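Long-range contact in thyroid hormone-inducible hepatic protein (Mus musculus, PDB 3ONT), which regulates lipogenesis, especially in the lactating mammary gland, and supports synthesis of triglycerides with medium-length fatty acid chains: residues 39-44 with 55-60. Numbering follows the deposited sequence.
Sequences LRDVQL and APDLYT
The guanidinium of Arg40 lies flat on one face of the Tyr59 ring, the planes 26° apart, in an off-centre cation-pi stack with Arg40 CZ 4.2 Å from the centroid of the Tyr59 ring. The overlap is toward the CD2–CE2 side of the ring, with CE2 under the guanidinium. The motif here is a helix N-cap tied to a type II beta turn, Leu39 to Val42, in the loop joining helices 15-32 and 58-73. Asp57 is the N-cap of helix 58-73 and works in two directions. Asp57 OD2 accepts from Thr60 N at 3.1 Å and also from Thr60 OG1. Asp57 OD1 takes Asp41 N of the turn at 2.9 Å, from above the carboxylate plane and nearly straight at 173°. With chi1 at 56°, Asp57 CG sits between the backbone N and the carbonyl carbon, which sets the carboxylate between turn and helix start; the turn about CB-CG then gives OD1 to Asp41 and OD2 to Thr60. With an alanine here both oxygens are gone, and Asp41 N and Thr60 N would probably each lose the acceptor described, weakening the tie between turn and helix start. Beside this, Leu58 N donates a hydrogen bond to Val42 O at 2.9 Å. The second subunit packs Tyr144 on Leu39, Met147 on Val42 and Val140 on Leu58, placing this apolar side at the homodimer interface. There Leu58 CD2 lies 3.6 Å from Val42 CG1 and 3.9 Å from Leu39 CD2.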
ATOM      1  N   LEU A  39      25.637  11.031  13.367  1.00 43.21           N
ATOM      2  CA  LEU A  39      24.900  11.454  12.169  1.00 42.21           C
ATOM      3  C   LEU A  39      24.405  12.896  12.260  1.00 42.74           C
ATOM      4  O   LEU A  39      24.078  13.500  11.238  1.00 44.78           O
ATOM      5  CB  LEU A  39      23.714  10.527  11.890  1.00 41.62           C
ATOM      6  CG  LEU A  39      23.966   9.042  11.604  1.00 42.35           C
ATOM      7  CD1 LEU A  39      22.653   8.247  11.427  1.00 41.39           C
ATOM      8  CD2 LEU A  39      24.845   8.852  10.361  1.00 42.64           C
ATOM      9  N   ARG A  40      24.340  13.465  13.458  1.00 42.96           N
ATOM     10  CA  ARG A  40      23.916  14.875  13.585  1.00 44.21           C
ATOM     11  C   ARG A  40      24.914  15.715  12.809  1.00 45.80           C
ATOM     12  O   ARG A  40      26.121  15.398  12.781  1.00 45.37           O
ATOM     13  CB  ARG A  40      23.956  15.340  15.028  1.00 42.87           C
ATOM     14  CG  ARG A  40      23.081  14.602  15.966  1.00 42.27           C
ATOM     15  CD  ARG A  40      21.890  15.414  16.293  1.00 46.01           C
ATOM     16  NE  ARG A  40      21.100  14.803  17.358  1.00 48.09           N
ATOM     17  CZ  ARG A  40      19.817  15.069  17.585  1.00 50.86           C
ATOM     18  NH1 ARG A  40      19.165  15.923  16.813  1.00 53.20           N
ATOM     19  NH2 ARG A  40      19.176  14.468  18.569  1.00 52.45           N
ATOM     20  N   ASP A  41      24.412  16.760  12.162  1.00 47.81           N
ATOM     21  CA  ASP A  41      25.259  17.733  11.460  1.00 51.00           C
ATOM     22  C   ASP A  41      25.909  17.234  10.174  1.00 52.64           C
ATOM     23  O   ASP A  41      26.824  17.883   9.666  1.00 54.66           O
ATOM     24  CB  ASP A  41      26.350  18.253  12.390  1.00 50.56           C
ATOM     25  CG  ASP A  41      25.789  18.958  13.597  1.00 52.49           C
ATOM     26  OD1 ASP A  41      24.678  19.541  13.460  1.00 52.58           O
ATOM     27  OD2 ASP A  41      26.467  18.934  14.665  1.00 50.88           O
ATOM     28  N   VAL A  42      25.488  16.068   9.681  1.00 53.82           N
ATOM     29  CA  VAL A  42      25.929  15.576   8.378  1.00 55.39           C
ATOM     30  C   VAL A  42      24.822  15.999   7.453  1.00 59.62           C
ATOM     31  O   VAL A  42      23.660  15.625   7.659  1.00 58.00           O
ATOM     32  CB  VAL A  42      26.100  14.044   8.332  1.00 53.64           C
ATOM     33  CG1 VAL A  42      26.353  13.573   6.901  1.00 52.30           C
ATOM     34  CG2 VAL A  42      27.233  13.596   9.245  1.00 50.65           C
ATOM     35  N   GLN A  43      25.184  16.812   6.457  1.00 65.83           N
ATOM     36  CA  GLN A  43      24.202  17.396   5.549  1.00 71.56           C
ATOM     37  C   GLN A  43      23.552  16.396   4.607  1.00 73.32           C
ATOM     38  O   GLN A  43      24.177  15.425   4.166  1.00 72.54           O
ATOM     39  CB  GLN A  43      24.772  18.599   4.797  1.00 75.42           C
ATOM     40  CG  GLN A  43      24.720  19.896   5.617  1.00 80.02           C
ATOM     41  CD  GLN A  43      23.560  19.948   6.644  1.00 81.18           C
ATOM     42  OE1 GLN A  43      23.748  20.451   7.762  1.00 80.39           O
ATOM     43  NE2 GLN A  43      22.360  19.420   6.267  1.00 81.80           N
ATOM     44  N   LEU A  44      22.276  16.633   4.338  1.00 77.21           N
ATOM     45  CA  LEU A  44      21.498  15.790   3.436  1.00 80.99           C
ATOM     46  C   LEU A  44      21.894  16.020   1.974  1.00 86.39           C
ATOM     47  O   LEU A  44      22.007  15.062   1.203  1.00 86.08           O
ATOM     48  CB  LEU A  44      20.005  16.056   3.633  1.00 80.67           C
ATOM     49  CG  LEU A  44      19.434  15.511   4.933  1.00 77.49           C
ATOM     50  CD1 LEU A  44      18.067  16.096   5.230  1.00 79.02           C
ATOM     51  CD2 LEU A  44      19.364  14.021   4.825  1.00 75.72           C
ATOM     52  N   ALA A  55      18.364  23.146  10.477  1.00101.17           N
ATOM     53  CA  ALA A  55      17.583  22.439   9.461  1.00 96.22           C
ATOM     54  C   ALA A  55      17.769  20.928   9.627  1.00 88.91           C
ATOM     55  O   ALA A  55      18.661  20.497  10.361  1.00 87.45           O
ATOM     56  CB  ALA A  55      18.011  22.886   8.060  1.00 97.79           C
ATOM     57  N   PRO A  56      16.907  20.120   8.982  1.00 84.15           N
ATOM     58  CA  PRO A  56      17.050  18.664   8.880  1.00 77.99           C
ATOM     59  C   PRO A  56      18.399  18.171   8.335  1.00 72.91           C
ATOM     60  O   PRO A  56      18.924  18.714   7.353  1.00 74.02           O
ATOM     61  CB  PRO A  56      15.949  18.294   7.899  1.00 79.30           C
ATOM     62  CG  PRO A  56      14.876  19.277   8.200  1.00 83.26           C
ATOM     63  CD  PRO A  56      15.564  20.559   8.563  1.00 85.97           C
ATOM     64  N   ASP A  57      18.937  17.135   8.977  1.00 66.19           N
ATOM     65  CA  ASP A  57      20.188  16.508   8.564  1.00 60.94           C
ATOM     66  C   ASP A  57      20.040  14.990   8.439  1.00 57.16           C
ATOM     67  O   ASP A  57      18.936  14.439   8.530  1.00 55.38           O
ATOM     68  CB  ASP A  57      21.299  16.843   9.563  1.00 60.42           C
ATOM     69  CG  ASP A  57      20.947  16.445  11.023  1.00 60.93           C
ATOM     70  OD1 ASP A  57      21.575  17.000  11.961  1.00 61.34           O
ATOM     71  OD2 ASP A  57      20.056  15.588  11.254  1.00 59.41           O
ATOM     72  N   LEU A  58      21.172  14.313   8.276  1.00 54.42           N
ATOM     73  CA  LEU A  58      21.210  12.863   8.168  1.00 51.29           C
ATOM     74  C   LEU A  58      20.580  12.154   9.366  1.00 51.06           C
ATOM     75  O   LEU A  58      19.945  11.117   9.202  1.00 52.58           O
ATOM     76  CB  LEU A  58      22.636  12.385   7.968  1.00 49.85           C
ATOM     77  CG  LEU A  58      22.731  10.992   7.359  1.00 50.79           C
ATOM     78  CD1 LEU A  58      21.789  10.855   6.142  1.00 49.90           C
ATOM     79  CD2 LEU A  58      24.175  10.667   6.981  1.00 49.26           C
ATOM     80  N   TYR A  59      20.737  12.692  10.572  1.00 49.51           N
ATOM     81  CA  TYR A  59      20.096  12.062  11.710  1.00 47.30           C
ATOM     82  C   TYR A  59      18.568  12.118  11.618  1.00 48.20           C
ATOM     83  O   TYR A  59      17.882  11.153  12.004  1.00 49.86           O
ATOM     84  CB  TYR A  59      20.605  12.628  13.036  1.00 47.02           C
ATOM     85  CG  TYR A  59      19.866  12.071  14.230  1.00 46.18           C
ATOM     86  CD1 TYR A  59      20.230  10.848  14.793  1.00 45.40           C
ATOM     87  CD2 TYR A  59      18.774  12.752  14.774  1.00 46.80           C
ATOM     88  CE1 TYR A  59      19.541  10.333  15.873  1.00 46.29           C
ATOM     89  CE2 TYR A  59      18.075  12.244  15.844  1.00 46.71           C
ATOM     90  CZ  TYR A  59      18.462  11.041  16.393  1.00 47.53           C
ATOM     91  OH  TYR A  59      17.759  10.544  17.466  1.00 49.96           O
ATOM     92  N   THR A  60      18.031  13.224  11.109  1.00 47.77           N
ATOM     93  CA  THR A  60      16.594  13.377  10.925  1.00 48.62           C
ATOM     94  C   THR A  60      16.099  12.343   9.917  1.00 50.13           C
ATOM     95  O   THR A  60      15.018  11.762  10.063  1.00 50.65           O
ATOM     96  CB  THR A  60      16.260  14.765  10.368  1.00 50.07           C
ATOM     97  OG1 THR A  60      17.021  15.753  11.071  1.00 50.72           O
ATOM     98  CG2 THR A  60      14.772  15.078  10.496  1.00 49.37           C
TER